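Local coordinates for protein glutathione S-transferase enzyme with thioredoxin-like domain (Bradyrhizobium sp., PDB 4MF7) that probably catalyses the transfer of glutathione to electrophilic substrates, as expected of a dimeric glutathione transferase, at residues I115-A120 with Q139-Q144; R134-Q139 with W195-D200; G184-R189 with L209-N214; V225-D228 with H232-A235; R239-P244 with R248-P253. One frame throughout, in Å; residues are numbered along the deposited sequence.

Contact 1: I115-A120 with Q139-Q144; sequences ILQYLA and QWLHFQ
L116 and Q117 on helix 112-123 meet L141 at the junction of the two halves of the glutathione transferase fold. Helix 112-123 belongs to the thioredoxin-like domain. Segment 139-144 follows helix 131-138 in the all-helical half.

The contact between the two segments is apolar. L141 is the shared partner, and it uses its two methyls separately. CD2 lies 3.8 Å from CD1 of L116. CD1 lies 3.8 Å from CG of Q117, so the aliphatic part of the glutamine does the touching. The side chains cross at a slant and do not meet end on. L116 has CG anti to its carbonyl carbon (chi1 -70°), which turns its branch out from the helix toward L141. All three residues are buried. Around them, L116 also rests on A207 of helix 203-215 and on M59 of helix 53-63, so it is held between both domains.

Polar bonds lie around this patch. H142 NE2 bonds to E111 OE2 and so ties the loop to the residue just before helix 112-123. The less well ordered Q144 NE2 is modelled within bonding distance of A207 O.

Aromatic stacking brings in the dimer. The ring of H142 stacks on H142 of the second subunit, and Y118 packs edge-to-face with W135 of that subunit. The contact therefore lies close to both the domain boundary and the subunit interface. Within the loop, W140 CZ3 sits over the centre of one face of the F143 ring, 3.9 Å above its plane.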
# COMPACT_ATOMS: atom_id res chain seq x y z
N ILE A 115 -5.95 5.97 3.84
CA ILE A 115 -6.93 6.42 4.81
C ILE A 115 -6.35 6.39 6.21
O ILE A 115 -6.57 7.33 7.00
CB ILE A 115 -8.28 5.63 4.73
CG1 ILE A 115 -9.04 5.92 3.43
CG2 ILE A 115 -9.18 5.99 5.93
CD1 ILE A 115 -10.08 4.88 3.09
N LEU A 116 -5.66 5.29 6.57
CA LEU A 116 -5.03 5.16 7.86
C LEU A 116 -4.00 6.25 8.08
O LEU A 116 -3.97 6.86 9.12
CB LEU A 116 -4.38 3.79 8.07
CG LEU A 116 -5.29 2.56 8.24
CD1 LEU A 116 -4.48 1.30 8.48
CD2 LEU A 116 -6.27 2.77 9.35
N GLN A 117 -3.19 6.52 7.06
CA GLN A 117 -2.24 7.62 7.20
C GLN A 117 -2.91 8.97 7.37
O GLN A 117 -2.47 9.76 8.22
CB GLN A 117 -1.30 7.69 6.01
CG GLN A 117 -0.34 6.54 5.93
CD GLN A 117 0.67 6.74 4.81
OE1 GLN A 117 1.48 7.67 4.87
NE2 GLN A 117 0.63 5.89 3.81
N TYR A 118 -3.91 9.24 6.55
CA TYR A 118 -4.69 10.47 6.61
C TYR A 118 -5.28 10.70 8.01
O TYR A 118 -5.13 11.80 8.60
CB TYR A 118 -5.81 10.48 5.58
CG TYR A 118 -6.76 11.64 5.77
CD1 TYR A 118 -6.38 12.92 5.42
CD2 TYR A 118 -8.01 11.46 6.36
CE1 TYR A 118 -7.22 13.99 5.63
CE2 TYR A 118 -8.87 12.53 6.55
CZ TYR A 118 -8.45 13.80 6.20
OH TYR A 118 -9.27 14.88 6.38
N LEU A 119 -5.93 9.67 8.54
CA LEU A 119 -6.51 9.75 9.89
C LEU A 119 -5.46 9.88 11.01
O LEU A 119 -5.70 10.58 11.97
CB LEU A 119 -7.47 8.58 10.14
CG LEU A 119 -8.70 8.48 9.25
CD1 LEU A 119 -9.46 7.21 9.55
CD2 LEU A 119 -9.63 9.70 9.34
N ALA A 120 -4.30 9.25 10.88
CA ALA A 120 -3.21 9.39 11.83
C ALA A 120 -2.73 10.84 11.87
O ALA A 120 -2.49 11.39 12.94
CB ALA A 120 -2.06 8.46 11.50
N GLN A 139 5.50 0.46 6.40
CA GLN A 139 5.79 -0.81 5.76
C GLN A 139 4.65 -1.80 5.99
O GLN A 139 4.39 -2.63 5.16
CB GLN A 139 7.09 -1.42 6.27
CG GLN A 139 8.34 -0.58 6.03
CD GLN A 139 9.56 -1.13 6.74
OE1 GLN A 139 10.64 -1.27 6.15
NE2 GLN A 139 9.40 -1.44 8.04
N TRP A 140 4.00 -1.70 7.16
CA TRP A 140 3.00 -2.69 7.59
C TRP A 140 1.59 -2.43 7.10
O TRP A 140 0.72 -3.23 7.37
CB TRP A 140 3.00 -2.77 9.13
CG TRP A 140 4.32 -3.21 9.59
CD1 TRP A 140 5.40 -2.40 9.94
CD2 TRP A 140 4.77 -4.55 9.71
NE1 TRP A 140 6.48 -3.19 10.24
CE2 TRP A 140 6.11 -4.50 10.13
CE3 TRP A 140 4.16 -5.80 9.50
CZ2 TRP A 140 6.87 -5.66 10.34
CZ3 TRP A 140 4.91 -6.96 9.73
CH2 TRP A 140 6.25 -6.87 10.14
N LEU A 141 1.37 -1.35 6.34
CA LEU A 141 0.04 -1.05 5.86
C LEU A 141 -0.35 -1.90 4.67
O LEU A 141 -1.49 -1.93 4.32
CB LEU A 141 -0.13 0.42 5.51
CG LEU A 141 0.20 1.34 6.68
CD1 LEU A 141 0.08 2.77 6.20
CD2 LEU A 141 -0.75 1.08 7.86
N HIS A 142 0.61 -2.59 4.07
CA HIS A 142 0.41 -3.43 2.89
C HIS A 142 1.27 -4.67 3.09
O HIS A 142 2.16 -4.97 2.31
CB HIS A 142 0.78 -2.64 1.64
CG HIS A 142 -0.06 -1.41 1.47
ND1 HIS A 142 0.35 -0.16 1.87
CD2 HIS A 142 -1.33 -1.27 1.03
CE1 HIS A 142 -0.61 0.71 1.64
NE2 HIS A 142 -1.65 0.06 1.13
N PHE A 143 0.94 -5.37 4.16
CA PHE A 143 1.68 -6.53 4.61
C PHE A 143 0.97 -7.72 4.04
O PHE A 143 1.50 -8.40 3.18
CB PHE A 143 1.71 -6.61 6.13
CG PHE A 143 2.31 -7.87 6.65
CD1 PHE A 143 3.57 -8.24 6.28
CD2 PHE A 143 1.59 -8.72 7.45
CE1 PHE A 143 4.12 -9.40 6.72
CE2 PHE A 143 2.13 -9.88 7.89
CZ PHE A 143 3.40 -10.22 7.53
N GLN A 144 -0.24 -7.95 4.51
CA GLN A 144 -1.03 -9.01 3.97
C GLN A 144 -1.62 -8.58 2.65
O GLN A 144 -1.63 -9.36 1.72
CB GLN A 144 -2.12 -9.42 4.93
CG GLN A 144 -3.20 -8.38 5.10
CD GLN A 144 -2.93 -7.49 6.28
OE1 GLN A 144 -1.78 -7.29 6.66
NE2 GLN A 144 -3.97 -6.95 6.87

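Contact 2: R134-Q139 with W195-D200; sequences RWQTLQ and WIMDAD
The amide of Q136 comes near M197 through OE1, which is 4.1 Å from CE. The same methyl is nearer to Q136 CB, at 3.7 Å. Behind this, the side-chain amide of Q139 donates through NE2 to Q136 O, 3.0 Å away. The acceptor is tilted 26° from the Q139 amide plane, while the donor lies in the carbonyl plane on a lone pair. The W195 ring has A199 C in plane at its edge and packs edge-to-face with Y201.

M197 carries the contact. Its chain bends at chi2 and chi3 (-54° and -64°), which brings CE against Q136 and T137. T137 OG1 lies 3.5 Å from M197 CG. That hydroxyl is hydrogen-bonded to R133 O, one turn earlier, and meets the methionine only by packing.

The backbone of 197-200 makes a type II' turn. R133 NH1 bonds to M197 O and forms a salt bridge with D200 OD2, so one arginine ties both ends of the turn to helix 131-138. R189 of helix 171-190 packs on M197. The turn thus joins helices 131-138 and 171-190, while T137 also meets helix 203-215 through I203.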
# COMPACT_ATOMS: atom_id res chain seq x y z
N ARG A 134 8.46 6.15 12.26
CA ARG A 134 7.29 6.49 11.49
C ARG A 134 7.36 5.89 10.09
O ARG A 134 6.40 5.32 9.64
CB ARG A 134 7.05 7.99 11.38
CG ARG A 134 6.69 8.59 12.74
CD ARG A 134 6.89 10.08 12.77
NE ARG A 134 5.72 10.77 12.27
CZ ARG A 134 4.69 11.17 13.02
NH1 ARG A 134 4.64 10.93 14.34
NH2 ARG A 134 3.70 11.82 12.44
N TRP A 135 8.50 6.02 9.42
CA TRP A 135 8.63 5.42 8.08
C TRP A 135 8.48 3.92 8.15
O TRP A 135 7.79 3.32 7.31
CB TRP A 135 9.96 5.83 7.40
CG TRP A 135 9.98 7.25 7.09
CD1 TRP A 135 10.82 8.20 7.63
CD2 TRP A 135 9.13 7.93 6.19
NE1 TRP A 135 10.52 9.43 7.12
CE2 TRP A 135 9.49 9.30 6.22
CE3 TRP A 135 8.12 7.52 5.32
CZ2 TRP A 135 8.86 10.23 5.44
CZ3 TRP A 135 7.50 8.42 4.58
CH2 TRP A 135 7.86 9.77 4.62
N GLN A 136 9.09 3.29 9.15
CA GLN A 136 9.02 1.86 9.29
C GLN A 136 7.59 1.39 9.52
O GLN A 136 7.21 0.34 9.02
CB GLN A 136 9.91 1.35 10.41
CG GLN A 136 11.38 1.34 10.04
CD GLN A 136 12.23 0.78 11.16
OE1 GLN A 136 12.09 1.18 12.31
NE2 GLN A 136 13.12 -0.15 10.82
N THR A 137 6.82 2.18 10.26
CA THR A 137 5.38 1.89 10.48
C THR A 137 4.61 1.68 9.17
O THR A 137 3.80 0.76 9.05
CB THR A 137 4.70 2.99 11.31
OG1 THR A 137 5.45 3.20 12.53
CG2 THR A 137 3.23 2.59 11.63
N LEU A 138 4.88 2.52 8.17
CA LEU A 138 4.20 2.46 6.88
C LEU A 138 4.40 1.15 6.13
O LEU A 138 3.54 0.78 5.31
CB LEU A 138 4.64 3.63 5.99
CG LEU A 138 4.43 5.05 6.54
CD1 LEU A 138 4.53 6.02 5.36
CD2 LEU A 138 3.09 5.23 7.26
N GLN A 139 5.50 0.46 6.40
CA GLN A 139 5.79 -0.81 5.76
C GLN A 139 4.65 -1.80 5.99
O GLN A 139 4.39 -2.63 5.16
CB GLN A 139 7.09 -1.42 6.27
CG GLN A 139 8.34 -0.58 6.03
CD GLN A 139 9.56 -1.13 6.74
OE1 GLN A 139 10.64 -1.27 6.15
NE2 GLN A 139 9.40 -1.44 8.04
N TRP A 195 3.93 -4.42 20.57
CA TRP A 195 3.24 -4.11 19.29
C TRP A 195 4.25 -4.24 18.14
O TRP A 195 5.43 -4.44 18.37
CB TRP A 195 2.63 -2.71 19.37
CG TRP A 195 1.63 -2.53 20.54
CD1 TRP A 195 1.80 -1.73 21.65
CD2 TRP A 195 0.36 -3.19 20.71
NE1 TRP A 195 0.69 -1.83 22.47
CE2 TRP A 195 -0.19 -2.73 21.93
CE3 TRP A 195 -0.35 -4.12 19.96
CZ2 TRP A 195 -1.43 -3.17 22.40
CZ3 TRP A 195 -1.59 -4.56 20.44
CH2 TRP A 195 -2.11 -4.07 21.63
N ILE A 196 3.79 -4.11 16.89
CA ILE A 196 4.68 -4.21 15.75
C ILE A 196 5.82 -3.18 15.89
O ILE A 196 6.95 -3.48 15.55
CB ILE A 196 3.90 -4.06 14.42
CG1 ILE A 196 3.09 -5.35 14.19
CG2 ILE A 196 4.82 -3.74 13.25
CD1 ILE A 196 2.01 -5.20 13.15
N MET A 197 5.49 -1.99 16.40
CA MET A 197 6.47 -0.92 16.63
C MET A 197 6.79 -0.79 18.14
O MET A 197 6.79 0.31 18.71
CB MET A 197 5.98 0.39 16.06
CG MET A 197 5.60 0.34 14.60
SD MET A 197 6.89 -0.32 13.50
CE MET A 197 8.19 0.93 13.69
N ASP A 198 7.06 -1.93 18.74
CA ASP A 198 7.55 -2.01 20.14
C ASP A 198 6.51 -1.52 21.10
O ASP A 198 5.40 -2.08 21.15
CB ASP A 198 8.89 -1.28 20.27
CG ASP A 198 9.99 -2.01 19.56
OD1 ASP A 198 10.58 -2.94 20.15
OD2 ASP A 198 10.25 -1.66 18.41
N ALA A 199 6.84 -0.49 21.89
CA ALA A 199 5.92 -0.02 22.93
C ALA A 199 4.76 0.76 22.37
O ALA A 199 3.78 0.97 23.06
CB ALA A 199 6.67 0.82 23.97
N ASP A 200 4.87 1.21 21.13
CA ASP A 200 3.87 2.07 20.52
C ASP A 200 2.82 1.27 19.75
O ASP A 200 3.16 0.57 18.81
CB ASP A 200 4.54 3.02 19.53
CG ASP A 200 5.37 4.10 20.21
OD1 ASP A 200 4.95 4.65 21.24
OD2 ASP A 200 6.46 4.40 19.71

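Contact 3: G184-R189 with L209-N214; sequences GVLEAR and LGWVRN
L186 on helix 171-190 and V212 on helix 203-215 reach toward each other, tip to tip. The two helices pack here within the all-helical C-terminal domain of the glutathione transferase fold. L186 CD2 is 3.9 Å from V212 CG2. This is the tighter part of the contact, and both residues are buried. The backbones stand well apart, with 10.0 Å between the CA atoms of L186 and V212, so the side chains span the distance. L186 has CG anti to its backbone N (chi1 -156°), and its CD2 branch points across to the other helix. V212 answers with CG2, the methyl beside its own backbone N.

The looser part is at W211, which is partly exposed. CD2 of L186 comes to the rim of its indole, near the ring plane, 4.1 Å from CZ3. The leucine and the tryptophan slide past each other in opposite directions, and the methyl does not cover a ring face. Q144 also packs against W211.

Other residues complete the buried side. W236 of helix 232-241 touches L186, L209 and V212, which brings a third helix to the same patch. At the other end of segment 184-189, R189 NE is hydrogen-bonded to I196 O and fastens helix 171-190 to the loop that leads to helix 203-215.

Only carbon atoms meet between the two segments, and the area they bury is small, 72 Å². The pairing thus rests on dispersion and on exclusion of water. It is non-directional, whereas E187 and R189 supply polar bonds to neighbouring parts of the chain.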
# COMPACT_ATOMS: atom_id res chain seq x y z
N GLY A 184 4.56 -16.17 9.92
CA GLY A 184 5.98 -16.36 10.30
C GLY A 184 6.76 -15.05 10.35
O GLY A 184 7.54 -14.81 11.28
N VAL A 185 6.50 -14.18 9.38
CA VAL A 185 7.06 -12.84 9.38
C VAL A 185 6.61 -12.05 10.59
O VAL A 185 7.43 -11.47 11.29
CB VAL A 185 6.71 -12.10 8.07
CG1 VAL A 185 7.13 -10.64 8.13
CG2 VAL A 185 7.39 -12.80 6.90
N LEU A 186 5.31 -12.06 10.86
CA LEU A 186 4.77 -11.35 12.00
C LEU A 186 5.32 -11.91 13.32
O LEU A 186 5.65 -11.17 14.25
CB LEU A 186 3.23 -11.42 11.99
CG LEU A 186 2.39 -10.37 12.68
CD1 LEU A 186 2.79 -8.95 12.34
CD2 LEU A 186 0.94 -10.61 12.25
N GLU A 187 5.43 -13.23 13.39
CA GLU A 187 5.96 -13.91 14.57
C GLU A 187 7.42 -13.43 14.86
O GLU A 187 7.75 -13.08 15.99
CB GLU A 187 5.95 -15.43 14.32
CG GLU A 187 6.43 -16.29 15.48
CD GLU A 187 5.49 -16.32 16.67
OE1 GLU A 187 5.83 -16.98 17.67
OE2 GLU A 187 4.40 -15.71 16.63
N ALA A 188 8.22 -13.37 13.81
CA ALA A 188 9.61 -12.90 13.91
C ALA A 188 9.67 -11.44 14.37
O ALA A 188 10.49 -11.09 15.22
CB ALA A 188 10.34 -13.08 12.58
N ARG A 189 8.79 -10.59 13.83
CA ARG A 189 8.73 -9.19 14.25
C ARG A 189 8.31 -9.03 15.70
O ARG A 189 8.84 -8.18 16.38
CB ARG A 189 7.76 -8.38 13.35
CG ARG A 189 7.61 -6.92 13.72
CD ARG A 189 8.92 -6.16 13.50
NE ARG A 189 8.77 -4.78 13.95
CZ ARG A 189 9.74 -3.88 13.95
NH1 ARG A 189 10.94 -4.21 13.50
NH2 ARG A 189 9.50 -2.64 14.38
N LEU A 209 -4.41 -6.51 12.72
CA LEU A 209 -5.16 -7.30 13.70
C LEU A 209 -6.37 -8.01 13.09
O LEU A 209 -6.61 -9.18 13.37
CB LEU A 209 -5.62 -6.44 14.86
CG LEU A 209 -4.58 -6.14 15.93
CD1 LEU A 209 -5.05 -4.99 16.81
CD2 LEU A 209 -4.30 -7.39 16.76
N GLY A 210 -7.16 -7.28 12.29
CA GLY A 210 -8.38 -7.84 11.73
C GLY A 210 -8.12 -8.99 10.78
O GLY A 210 -8.84 -10.00 10.76
N TRP A 211 -7.07 -8.86 10.00
CA TRP A 211 -6.67 -9.90 9.07
C TRP A 211 -6.32 -11.20 9.80
O TRP A 211 -6.79 -12.28 9.43
CB TRP A 211 -5.51 -9.47 8.17
CG TRP A 211 -4.79 -10.65 7.54
CD1 TRP A 211 -5.24 -11.45 6.53
CD2 TRP A 211 -3.49 -11.16 7.90
NE1 TRP A 211 -4.31 -12.42 6.24
CE2 TRP A 211 -3.23 -12.27 7.07
CE3 TRP A 211 -2.54 -10.78 8.85
CZ2 TRP A 211 -2.05 -13.00 7.16
CZ3 TRP A 211 -1.36 -11.51 8.94
CH2 TRP A 211 -1.13 -12.60 8.11
N VAL A 212 -5.48 -11.12 10.82
CA VAL A 212 -5.15 -12.30 11.61
C VAL A 212 -6.40 -12.89 12.30
O VAL A 212 -6.63 -14.11 12.27
CB VAL A 212 -4.08 -12.01 12.68
CG1 VAL A 212 -3.74 -13.28 13.44
CG2 VAL A 212 -2.82 -11.42 12.06
N ARG A 213 -7.20 -12.04 12.93
CA ARG A 213 -8.48 -12.46 13.54
C ARG A 213 -9.35 -13.27 12.58
O ARG A 213 -9.90 -14.32 12.94
CB ARG A 213 -9.21 -11.26 14.10
CG ARG A 213 -10.39 -11.61 14.99
CD ARG A 213 -11.68 -11.38 14.25
NE ARG A 213 -12.81 -11.24 15.17
CZ ARG A 213 -14.01 -10.82 14.79
NH1 ARG A 213 -14.25 -10.49 13.52
NH2 ARG A 213 -14.99 -10.73 15.69
N ASN A 214 -9.43 -12.80 11.35
CA ASN A 214 -10.25 -13.46 10.33
C ASN A 214 -9.63 -14.75 9.79
O ASN A 214 -10.33 -15.71 9.45
CB ASN A 214 -10.51 -12.49 9.18
CG ASN A 214 -11.44 -13.06 8.12
OD1 ASN A 214 -12.65 -13.11 8.32
ND2 ASN A 214 -10.87 -13.51 7.01

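Contact 4: V225-D228 with H232-A235; sequences VAFD and HVPA
F227 packs on P234 and V233, closing the short connection between helix 221-224 and helix 232-241.

The CH-pi contact comes first. P234 CG lies over one face of the F227 ring, 4.1 Å from its centroid and 26° off the ring normal. CG is displaced from the ring centre toward the side of CE2 and CZ. CE2 is the ring atom nearest to CG, at 3.8 Å. The two side chains slide past each other in opposite directions. F227 has CG anti to its backbone N (chi1 -170°), and this swings the ring across to helix 232-241.

The second apolar contact is with V233. Its CG1 lies 3.8 Å from F227 CE1 and approaches obliquely, while the two side chains cross at about a right angle. V212 of helix 203-215 touches both F227 and V233, and I216 also packs on F227. The ring is therefore buried among several parts of the helical domain.

Polar bonds work on the backbone and at the margin. E187 on helix 171-190 accepts from two N-H groups in the first turn of helix 232-241, H232 N through OE1 and V233 N through OE2. Its negative charge lies at the positive end of that helix, which is likely to be favourable. D228 OD1 forms a salt bridge with R222 NH2.

Helix 221-224 closes with a Schellman motif, in which A226 has positive phi (56°). A 3-10 segment starting at F227 follows. Together they make the short connection between two helices of the C-terminal domain of this glutathione transferase.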
# COMPACT_ATOMS: atom_id res chain seq x y z
N VAL A 225 -3.26 -23.61 9.92
CA VAL A 225 -2.11 -22.73 9.86
C VAL A 225 -1.15 -22.92 11.04
O VAL A 225 -0.18 -22.19 11.17
CB VAL A 225 -2.52 -21.25 9.71
CG1 VAL A 225 -3.39 -21.08 8.46
CG2 VAL A 225 -3.20 -20.69 10.95
N ALA A 226 -1.44 -23.90 11.88
CA ALA A 226 -0.66 -24.19 13.07
C ALA A 226 -0.54 -22.97 13.97
O ALA A 226 0.53 -22.71 14.54
CB ALA A 226 0.72 -24.72 12.70
N PHE A 227 -1.64 -22.24 14.14
CA PHE A 227 -1.61 -21.02 14.91
C PHE A 227 -1.12 -21.23 16.34
O PHE A 227 -0.42 -20.38 16.89
CB PHE A 227 -2.99 -20.38 14.95
CG PHE A 227 -3.01 -18.98 15.52
CD1 PHE A 227 -2.52 -17.90 14.77
CD2 PHE A 227 -3.55 -18.72 16.77
CE1 PHE A 227 -2.55 -16.62 15.29
CE2 PHE A 227 -3.59 -17.41 17.28
CZ PHE A 227 -3.09 -16.37 16.54
N ASP A 228 -1.54 -22.33 16.97
CA ASP A 228 -1.26 -22.53 18.40
C ASP A 228 0.16 -23.01 18.65
O ASP A 228 0.56 -23.09 19.80
CB ASP A 228 -2.32 -23.43 19.04
CG ASP A 228 -3.71 -22.78 19.01
OD1 ASP A 228 -3.82 -21.63 19.48
OD2 ASP A 228 -4.67 -23.37 18.49
N HIS A 232 4.26 -15.50 19.72
CA HIS A 232 4.20 -14.04 19.75
C HIS A 232 2.96 -13.49 19.06
O HIS A 232 2.37 -12.56 19.57
CB HIS A 232 5.50 -13.47 19.18
CG HIS A 232 6.71 -14.09 19.81
ND1 HIS A 232 6.96 -14.00 21.16
CD2 HIS A 232 7.67 -14.89 19.29
CE1 HIS A 232 8.05 -14.69 21.45
NE2 HIS A 232 8.50 -15.24 20.33
N VAL A 233 2.57 -14.06 17.93
CA VAL A 233 1.32 -13.61 17.26
C VAL A 233 0.08 -13.81 18.15
O VAL A 233 -0.71 -12.87 18.33
CB VAL A 233 1.16 -14.20 15.85
CG1 VAL A 233 -0.12 -13.70 15.21
CG2 VAL A 233 2.32 -13.81 14.95
N PRO A 234 -0.09 -15.01 18.74
CA PRO A 234 -1.26 -15.23 19.62
C PRO A 234 -1.37 -14.23 20.78
O PRO A 234 -2.45 -13.72 21.07
CB PRO A 234 -1.07 -16.67 20.12
CG PRO A 234 -0.28 -17.33 19.07
CD PRO A 234 0.62 -16.27 18.48
N ALA A 235 -0.24 -13.93 21.41
CA ALA A 235 -0.21 -12.98 22.52
C ALA A 235 -0.54 -11.55 22.06
O ALA A 235 -1.32 -10.85 22.67
CB ALA A 235 1.14 -13.03 23.21

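Contact 5: R239-P244 with R248-P253; sequences RGLARP and RGLEIP
This is a partly buried contact of mixed kind, at the corner where helix 232-241 gives way to helix 244-249 and then to the C-terminal tail. L241 meets L250, and P244 meets R248.

The leucines make the apolar half. L241 CD2 is 3.7 Å from L250 CD1, and the side chains cross at about a right angle. L250 is buried and also touches V54 and I58 of helix 53-63. R213 of helix 203-215 packs on both leucines.

The polar half is a helical bond. R248 N donates to P244 O at 2.9 Å, with an angle of 160° at the hydrogen and the donor tilted 21° from the carbonyl plane. It is the i to i+4 bond of the first turn of helix 244-249. The R248 side chain then folds back over the same residue: its chain bends at chi3 (-61°), P244 O lies over one face of the guanidinium, and NH1 comes within 3.5 Å of P244 CB. This is packing, since the charged end has its partner elsewhere, in a salt bridge from NE to E61 OE1.

R243 holds the N-cap position of the short helix. Its side chain forms a salt bridge with E62 and a cation-pi contact with Y201. G249 to I252 make a type I turn. I252 then reaches strand 67-71, and a cis peptide precedes P253. Here the chain leaves the helical domain and its tail packs on helix 53-63 and strand 67-71 of the thioredoxin-like domain, at a domain boundary of the glutathione transferase fold.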
# COMPACT_ATOMS: atom_id res chain seq x y z
N ARG A 239 -3.73 -9.14 23.01
CA ARG A 239 -3.58 -7.75 23.45
C ARG A 239 -4.46 -6.82 22.60
O ARG A 239 -5.13 -5.93 23.12
CB ARG A 239 -2.13 -7.28 23.38
CG ARG A 239 -1.19 -7.90 24.41
CD ARG A 239 0.13 -7.16 24.45
NE ARG A 239 1.02 -7.49 23.34
CZ ARG A 239 1.74 -8.61 23.24
NH1 ARG A 239 2.52 -8.79 22.19
NH2 ARG A 239 1.70 -9.55 24.20
N GLY A 240 -4.46 -7.04 21.30
CA GLY A 240 -5.20 -6.17 20.39
C GLY A 240 -6.69 -6.33 20.57
O GLY A 240 -7.43 -5.33 20.62
N LEU A 241 -7.15 -7.57 20.64
CA LEU A 241 -8.60 -7.83 20.79
C LEU A 241 -9.16 -7.44 22.15
O LEU A 241 -10.38 -7.35 22.30
CB LEU A 241 -8.92 -9.30 20.54
CG LEU A 241 -8.61 -9.85 19.16
CD1 LEU A 241 -8.91 -11.35 19.08
CD2 LEU A 241 -9.34 -9.11 18.05
N ALA A 242 -8.30 -7.20 23.13
CA ALA A 242 -8.71 -6.67 24.44
C ALA A 242 -9.02 -5.18 24.40
O ALA A 242 -9.52 -4.64 25.38
CB ALA A 242 -7.61 -6.92 25.47
N ARG A 243 -8.66 -4.50 23.31
CA ARG A 243 -8.95 -3.08 23.20
C ARG A 243 -10.39 -2.85 22.79
O ARG A 243 -10.85 -3.39 21.75
CB ARG A 243 -8.00 -2.43 22.18
CG ARG A 243 -6.55 -2.52 22.58
CD ARG A 243 -5.66 -1.92 21.50
NE ARG A 243 -5.87 -0.48 21.36
CZ ARG A 243 -5.21 0.47 22.03
NH1 ARG A 243 -4.27 0.17 22.93
NH2 ARG A 243 -5.50 1.73 21.79
N PRO A 244 -11.13 -2.04 23.57
CA PRO A 244 -12.56 -1.88 23.21
C PRO A 244 -12.81 -1.26 21.82
O PRO A 244 -13.78 -1.65 21.15
CB PRO A 244 -13.10 -0.97 24.32
CG PRO A 244 -12.16 -1.16 25.46
CD PRO A 244 -10.81 -1.35 24.83
N ARG A 248 -15.15 -2.95 18.90
CA ARG A 248 -16.21 -2.22 18.19
C ARG A 248 -16.00 -2.20 16.69
O ARG A 248 -16.92 -2.49 15.91
CB ARG A 248 -16.32 -0.78 18.74
CG ARG A 248 -16.84 -0.73 20.18
CD ARG A 248 -17.29 0.66 20.59
NE ARG A 248 -16.24 1.68 20.55
CZ ARG A 248 -15.34 1.91 21.50
NH1 ARG A 248 -15.27 1.17 22.60
NH2 ARG A 248 -14.48 2.89 21.33
N GLY A 249 -14.78 -1.81 16.27
CA GLY A 249 -14.48 -1.67 14.85
C GLY A 249 -14.66 -2.92 14.02
O GLY A 249 -15.04 -2.86 12.86
N LEU A 250 -14.39 -4.06 14.65
CA LEU A 250 -14.49 -5.34 13.97
C LEU A 250 -15.88 -5.69 13.50
O LEU A 250 -16.03 -6.54 12.63
CB LEU A 250 -13.97 -6.47 14.87
CG LEU A 250 -12.46 -6.56 15.03
CD1 LEU A 250 -12.11 -7.49 16.18
CD2 LEU A 250 -11.80 -7.01 13.72
N GLU A 251 -16.88 -5.02 14.06
CA GLU A 251 -18.27 -5.31 13.72
C GLU A 251 -18.92 -4.23 12.87
O GLU A 251 -20.12 -4.30 12.65
CB GLU A 251 -19.11 -5.49 15.01
CG GLU A 251 -18.54 -6.42 16.07
CD GLU A 251 -18.58 -7.90 15.72
OE1 GLU A 251 -19.06 -8.28 14.62
OE2 GLU A 251 -18.13 -8.71 16.55
N ILE A 252 -18.12 -3.26 12.37
CA ILE A 252 -18.67 -2.07 11.74
C ILE A 252 -18.18 -1.96 10.29
O ILE A 252 -17.02 -2.22 10.02
CB ILE A 252 -18.30 -0.81 12.58
CG1 ILE A 252 -19.05 -0.81 13.90
CG2 ILE A 252 -18.61 0.47 11.82
CD1 ILE A 252 -18.58 0.20 14.92
N PRO A 253 -19.09 -1.66 9.34
CA PRO A 253 -20.56 -1.50 9.50
C PRO A 253 -21.26 -2.84 9.69
O PRO A 253 -20.72 -3.87 9.33
CB PRO A 253 -21.01 -0.93 8.15
CG PRO A 253 -19.77 -0.55 7.41
CD PRO A 253 -18.68 -1.42 7.95

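Contacts 1 and 2 interlock along the chain and share Q139. Their centres are 11 Å apart, and both touch the second subunit. Contact 3 also alternates with contact 2 along the chain, and contacts 4 and 5 then follow in series. Contacts 3 and 4 are close neighbours, with centres 8 Å apart. Contacts 4 and 5 lie about 19 Å apart, centre to centre, near the two ends of helix 232-241. Contact 3 is central: it touches each of the other four. Contacts 2, 3 and 4 lie within the helical domain, while contacts 1 and 5 adjoin its boundary with the thioredoxin-like domain, about 17 Å apart between centres. The set thus links the dimer side, the helical core and the domain boundary.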